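Local coordinates for protein glutamate--tRNA ligase (Elizabethkingia anophelis, PDB 6B1Z) that probably attaches glutamate to its cognate tRNA in an ATP-dependent reaction, as a class I glutamyl-tRNA synthetase, at residues Pro18-Pro23 and Leu48-Thr53; Val12-Ala17 and Gly44-Arg49. All blocks are in the same frame, centred on the assembly; numbering follows the deposited sequence.

Contact 1 (Pro18-Pro23 and Leu48-Thr53); sequences PSPTGP and LRIEDT
Pro-18 and Glu-51 tie two loops together through one backbone hydrogen bond, from Glu-51 N to Pro-18 O (3.0 Å, N-H...O angle 164°). Packing is closest around it. The carbonyl oxygen of Glu-51 sits against Pro-20 CD at 3.2 Å and receives the CA-H of Ser-19 at 3.5 Å from CA. On one flank the Pro-18 ring meets the Leu-48 side chain at about a right angle, CD touching CD1 at 3.6 Å; on the other, Pro-20 CG rests on Asp-52 CB at 3.5 Å. Ile-50 CG2 touches the same ring more loosely at CD. Pro-20 and Glu-51 each centre an inverse gamma turn, so both loops kink where they meet. These loops follow two adjacent parallel strands of a Rossmann-type catalytic domain, and residues 18-23 lead into the HIGH signature of class I synthetases. Beyond Pro-20 the loops part: Thr-21, Gly-22 and Pro-23 diverge from 48-53, and Ser-19 OG turns along its own chain to Thr-21 OG1 (2.7 Å). The carboxylates also leave the interface. A bend at chi2 (-87°) carries that of Glu-51 back toward Arg-49, whose NE makes a salt bridge to Glu-51 OE2 (3.0 Å) while its NH1 pairs with Asp-218. Asp-52, partly exposed, sends OD2 to Ser-93 OG.

Contact 2 (Val12-Ala17 and Gly44-Arg49); sequences VRVRFA and GDFILR. With FMT (formic acid), chain C.
Arg-13 to Phe-16 pair in register with Asp-45 to Leu-48 as adjacent parallel strands of a beta-alpha-beta unit, connected through helix 26-41 in the Rossmann-type fold of the catalytic domain. Five backbone hydrogen bonds join the segments, from Asp-45 N to Val-12 O at one end to Arg-49 N to Phe-16 O at the other; the shortest, Phe-16 N to Ile-47 O, is 2.8 Å. Apolar contacts occupy the face of Val-14, Phe-46, Phe-16 and Leu-48: Val-14 CG2 meets the Phe-46 ring at its edge, Phe-16 CB touches Phe-46 CE1 at 3.8 Å, and Phe-16 lies alongside Leu-48. Charge gathers on the other face. Arg-13 NH1 forms a salt bridge with Asp-45 OD2 (2.9 Å), met from the anti side but 34° out of the carboxylate plane; Glu-79 also pairs with NH1, Met-221 O takes NE, and Ile-47 CD1 lies over one guanidinium face, toward its rim. With chi2 at -61° the Arg-15 chain bends, and CG lies over a face of the Arg-49 guanidinium. Arg-15 NE stands 3.8 Å from Arg-49 NH2, the guanidinium planes 80° apart; Asp-218 bridges the two arginines, probably offsetting their like charge. Formic acid, probably from the crystallisation liquor and also bound by Arg-228, meets Arg-15 edge-on, NH1 to O1 and NH2 to O2, 2.9 Å each.

Both contacts are largely buried and follow the same two runs of one chain: contact 2 joins the strands, contact 1 the loops just beyond their C-terminal ends, with Leu-48 and Arg-49 common to both. Their centres lie about 14 Å apart, and Glu-51 CG packs on Ala-17 O where one passes into the other. The regular backbone bonding of contact 2 dwindles to a single bond in contact 1, where proline rings and kinked loops replace paired strands. Each has a few partly exposed residues and none that is fully exposed. In class I synthetases the active site lies at the C-terminal ends of these strands, so contact 1 probably borders it.

Contact 1 (Pro18-Pro23 and Leu48-Thr53)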
loop_
_atom_site.group_PDB
_atom_site.type_symbol
_atom_site.label_atom_id
_atom_site.label_comp_id
_atom_site.label_asym_id
_atom_site.label_seq_id
_atom_site.Cartn_x
_atom_site.Cartn_y
_atom_site.Cartn_z
ATOM N N PRO A 18 -1.128 -8.051 -11.026
ATOM C CA PRO A 18 -2.361 -7.327 -10.724
ATOM C C PRO A 18 -3.296 -7.286 -11.925
ATOM O O PRO A 18 -2.873 -7.277 -13.092
ATOM C CB PRO A 18 -1.850 -5.922 -10.385
ATOM C CG PRO A 18 -0.703 -5.740 -11.321
ATOM C CD PRO A 18 -0.038 -7.125 -11.381
ATOM N N SER A 19 -4.557 -7.256 -11.628
ATOM C CA SER A 19 -5.579 -6.944 -12.616
ATOM C C SER A 19 -5.817 -5.437 -12.669
ATOM O O SER A 19 -5.675 -4.742 -11.654
ATOM C CB SER A 19 -6.889 -7.659 -12.285
ATOM O OG SER A 19 -7.292 -7.408 -10.950
ATOM N N PRO A 20 -6.164 -4.891 -13.895
ATOM C CA PRO A 20 -6.454 -3.456 -14.047
ATOM C C PRO A 20 -7.880 -3.118 -13.629
ATOM O O PRO A 20 -8.693 -2.628 -14.420
ATOM C CB PRO A 20 -6.212 -3.236 -15.548
ATOM C CG PRO A 20 -6.693 -4.496 -16.150
ATOM C CD PRO A 20 -6.244 -5.591 -15.189
ATOM N N THR A 21 -8.184 -3.375 -12.356
ATOM C CA THR A 21 -9.545 -3.366 -11.836
ATOM C C THR A 21 -9.704 -2.385 -10.675
ATOM O O THR A 21 -10.599 -2.542 -9.841
ATOM C CB THR A 21 -9.954 -4.775 -11.401
ATOM O OG1 THR A 21 -8.970 -5.304 -10.503
ATOM C CG2 THR A 21 -10.073 -5.705 -12.615
ATOM N N GLY A 22 -8.858 -1.361 -10.616
ATOM C CA GLY A 22 -8.864 -0.434 -9.506
ATOM C C GLY A 22 -7.465 -0.226 -8.961
ATOM O O GLY A 22 -6.480 -0.682 -9.547
ATOM N N PRO A 23 -7.348 0.454 -7.824
ATOM C CA PRO A 23 -6.024 0.768 -7.282
ATOM C C PRO A 23 -5.412 -0.405 -6.530
ATOM O O PRO A 23 -6.096 -1.331 -6.089
ATOM C CB PRO A 23 -6.309 1.924 -6.322
ATOM C CG PRO A 23 -7.691 1.617 -5.818
ATOM C CD PRO A 23 -8.433 1.011 -6.997
ATOM N N LEU A 48 6.197 -7.707 -14.585
ATOM C CA LEU A 48 4.830 -7.225 -14.386
ATOM C C LEU A 48 3.962 -7.776 -15.506
ATOM O O LEU A 48 4.229 -7.516 -16.688
ATOM C CB LEU A 48 4.776 -5.691 -14.382
ATOM C CG LEU A 48 3.361 -5.097 -14.333
ATOM C CD1 LEU A 48 2.664 -5.391 -12.994
ATOM C CD2 LEU A 48 3.452 -3.582 -14.547
ATOM N N ARG A 49 2.947 -8.562 -15.143
ATOM C CA ARG A 49 1.998 -9.111 -16.099
ATOM C C ARG A 49 0.617 -8.568 -15.765
ATOM O O ARG A 49 0.136 -8.721 -14.634
ATOM C CB ARG A 49 2.015 -10.644 -16.084
ATOM C CG ARG A 49 1.152 -11.252 -17.187
ATOM C CD ARG A 49 1.322 -12.769 -17.308
ATOM N NE ARG A 49 0.760 -13.462 -16.143
ATOM C CZ ARG A 49 1.393 -14.392 -15.432
ATOM N NH1 ARG A 49 2.622 -14.776 -15.748
ATOM N NH2 ARG A 49 0.773 -14.965 -14.416
ATOM N N ILE A 50 -0.005 -7.909 -16.730
ATOM C CA ILE A 50 -1.302 -7.277 -16.522
ATOM C C ILE A 50 -2.397 -8.308 -16.769
ATOM O O ILE A 50 -2.480 -8.923 -17.842
ATOM C CB ILE A 50 -1.469 -6.043 -17.421
ATOM C CG1 ILE A 50 -0.427 -4.983 -17.051
ATOM C CG2 ILE A 50 -2.907 -5.497 -17.326
ATOM C CD1 ILE A 50 -0.478 -4.500 -15.611
ATOM N N GLU A 51 -3.231 -8.515 -15.753
ATOM C CA GLU A 51 -4.253 -9.550 -15.785
ATOM C C GLU A 51 -5.571 -8.937 -16.243
ATOM O O GLU A 51 -6.495 -8.720 -15.458
ATOM C CB GLU A 51 -4.380 -10.178 -14.409
ATOM C CG GLU A 51 -3.049 -10.547 -13.829
ATOM C CD GLU A 51 -2.620 -11.917 -14.265
ATOM O OE1 GLU A 51 -3.373 -12.861 -13.936
ATOM O OE2 GLU A 51 -1.576 -12.041 -14.952
ATOM N N ASP A 52 -5.636 -8.642 -17.540
ATOM C CA ASP A 52 -6.756 -7.894 -18.093
ATOM C C ASP A 52 -7.664 -8.745 -18.976
ATOM O O ASP A 52 -8.245 -8.232 -19.935
ATOM C CB ASP A 52 -6.261 -6.666 -18.869
ATOM C CG ASP A 52 -5.395 -7.028 -20.073
ATOM O OD1 ASP A 52 -4.840 -8.147 -20.100
ATOM O OD2 ASP A 52 -5.271 -6.181 -20.988
ATOM N N THR A 53 -7.838 -10.036 -18.661
ATOM C CA THR A 53 -8.787 -10.831 -19.442
ATOM C C THR A 53 -10.234 -10.660 -18.996
ATOM O O THR A 53 -11.143 -11.009 -19.759
ATOM C CB THR A 53 -8.450 -12.324 -19.402
ATOM O OG1 THR A 53 -8.378 -12.775 -18.045
ATOM C CG2 THR A 53 -7.132 -12.596 -20.117
#

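Contact 2 (Val12-Ala17 and Gly44-Arg49)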
loop_
_atom_site.group_PDB
_atom_site.type_symbol
_atom_site.label_atom_id
_atom_site.label_comp_id
_atom_site.label_asym_id
_atom_site.label_seq_id
_atom_site.Cartn_x
_atom_site.Cartn_y
_atom_site.Cartn_z
ATOM N N VAL A 12 16.223 -16.968 -10.910
ATOM C CA VAL A 12 14.931 -16.695 -10.290
ATOM C C VAL A 12 14.134 -15.736 -11.166
ATOM O O VAL A 12 14.658 -14.726 -11.655
ATOM C CB VAL A 12 15.137 -16.134 -8.875
ATOM C CG1 VAL A 12 13.880 -15.494 -8.345
ATOM C CG2 VAL A 12 15.631 -17.250 -7.953
ATOM N N ARG A 13 12.858 -16.052 -11.379
ATOM C CA ARG A 13 11.944 -15.167 -12.098
ATOM C C ARG A 13 10.620 -15.131 -11.351
ATOM O O ARG A 13 9.996 -16.179 -11.141
ATOM C CB ARG A 13 11.749 -15.642 -13.545
ATOM C CG ARG A 13 13.017 -15.522 -14.388
ATOM C CD ARG A 13 12.867 -16.087 -15.785
ATOM N NE ARG A 13 11.737 -15.518 -16.518
ATOM C CZ ARG A 13 11.708 -14.307 -17.077
ATOM N NH1 ARG A 13 12.748 -13.472 -16.983
ATOM N NH2 ARG A 13 10.611 -13.916 -17.713
ATOM N N VAL A 14 10.212 -13.938 -10.929
ATOM C CA VAL A 14 8.965 -13.729 -10.200
ATOM C C VAL A 14 8.105 -12.761 -11.000
ATOM O O VAL A 14 8.601 -12.011 -11.839
ATOM C CB VAL A 14 9.206 -13.179 -8.776
ATOM C CG1 VAL A 14 10.036 -14.164 -7.955
ATOM C CG2 VAL A 14 9.884 -11.801 -8.847
ATOM N N ARG A 15 6.802 -12.758 -10.724
ATOM C CA ARG A 15 5.935 -11.805 -11.407
ATOM C C ARG A 15 4.876 -11.241 -10.471
ATOM O O ARG A 15 4.278 -11.954 -9.660
ATOM C CB ARG A 15 5.262 -12.423 -12.657
ATOM C CG ARG A 15 4.009 -13.289 -12.402
ATOM C CD ARG A 15 4.274 -14.507 -11.517
ATOM N NE ARG A 15 3.131 -15.418 -11.518
ATOM C CZ ARG A 15 2.064 -15.309 -10.730
ATOM N NH1 ARG A 15 1.977 -14.326 -9.837
ATOM N NH2 ARG A 15 1.073 -16.198 -10.835
ATOM N N PHE A 16 4.650 -9.938 -10.606
ATOM C CA PHE A 16 3.523 -9.264 -9.991
ATOM C C PHE A 16 2.413 -9.268 -11.029
ATOM O O PHE A 16 2.627 -8.800 -12.158
ATOM C CB PHE A 16 3.936 -7.846 -9.582
ATOM C CG PHE A 16 2.882 -7.087 -8.828
ATOM C CD1 PHE A 16 2.228 -7.660 -7.754
ATOM C CD2 PHE A 16 2.577 -5.774 -9.182
ATOM C CE1 PHE A 16 1.270 -6.957 -7.055
ATOM C CE2 PHE A 16 1.610 -5.059 -8.476
ATOM C CZ PHE A 16 0.959 -5.656 -7.416
ATOM N N ALA A 17 1.254 -9.817 -10.669
ATOM C CA ALA A 17 0.158 -10.037 -11.611
ATOM C C ALA A 17 -1.106 -9.382 -11.080
ATOM O O ALA A 17 -2.065 -10.069 -10.716
ATOM C CB ALA A 17 -0.049 -11.531 -11.857
ATOM N N GLY A 44 17.806 -12.086 -9.874
ATOM C CA GLY A 44 16.847 -12.540 -10.849
ATOM C C GLY A 44 15.986 -11.417 -11.387
ATOM O O GLY A 44 16.286 -10.226 -11.219
ATOM N N ASP A 45 14.875 -11.801 -12.014
ATOM C CA ASP A 45 14.038 -10.906 -12.810
ATOM C C ASP A 45 12.673 -10.684 -12.171
ATOM O O ASP A 45 12.056 -11.620 -11.651
ATOM C CB ASP A 45 13.829 -11.472 -14.218
ATOM C CG ASP A 45 15.130 -11.853 -14.899
ATOM O OD1 ASP A 45 16.110 -11.082 -14.781
ATOM O OD2 ASP A 45 15.178 -12.914 -15.566
ATOM N N PHE A 46 12.186 -9.447 -12.257
ATOM C CA PHE A 46 10.892 -9.035 -11.721
ATOM C C PHE A 46 10.005 -8.637 -12.897
ATOM O O PHE A 46 10.311 -7.672 -13.607
ATOM C CB PHE A 46 11.100 -7.888 -10.719
ATOM C CG PHE A 46 9.834 -7.228 -10.215
ATOM C CD1 PHE A 46 8.819 -7.966 -9.639
ATOM C CD2 PHE A 46 9.721 -5.835 -10.232
ATOM C CE1 PHE A 46 7.669 -7.341 -9.145
ATOM C CE2 PHE A 46 8.574 -5.210 -9.738
ATOM C CZ PHE A 46 7.559 -5.967 -9.190
ATOM N N ILE A 47 8.935 -9.395 -13.115
ATOM C CA ILE A 47 8.051 -9.257 -14.269
ATOM C C ILE A 47 6.738 -8.643 -13.803
ATOM O O ILE A 47 6.214 -9.013 -12.746
ATOM C CB ILE A 47 7.799 -10.632 -14.936
ATOM C CG1 ILE A 47 9.014 -11.110 -15.736
ATOM C CG2 ILE A 47 6.568 -10.600 -15.864
ATOM C CD1 ILE A 47 10.171 -11.631 -14.938
ATOM N N LEU A 48 6.197 -7.707 -14.585
ATOM C CA LEU A 48 4.830 -7.225 -14.386
ATOM C C LEU A 48 3.962 -7.776 -15.506
ATOM O O LEU A 48 4.229 -7.516 -16.688
ATOM C CB LEU A 48 4.776 -5.691 -14.382
ATOM C CG LEU A 48 3.361 -5.097 -14.333
ATOM C CD1 LEU A 48 2.664 -5.391 -12.994
ATOM C CD2 LEU A 48 3.452 -3.582 -14.547
ATOM N N ARG A 49 2.947 -8.562 -15.143
ATOM C CA ARG A 49 1.998 -9.111 -16.099
ATOM C C ARG A 49 0.617 -8.568 -15.765
ATOM O O ARG A 49 0.136 -8.721 -14.634
ATOM C CB ARG A 49 2.015 -10.644 -16.084
ATOM C CG ARG A 49 1.152 -11.252 -17.187
ATOM C CD ARG A 49 1.322 -12.769 -17.308
ATOM N NE ARG A 49 0.760 -13.462 -16.143
ATOM C CZ ARG A 49 1.393 -14.392 -15.432
ATOM N NH1 ARG A 49 2.622 -14.776 -15.748
ATOM N NH2 ARG A 49 0.773 -14.965 -14.416
HETATM C C FMT C . -1.504 -15.098 -8.879
HETATM O O1 FMT C . -0.594 -14.358 -8.488
HETATM O O2 FMT C . -1.335 -16.268 -9.260
#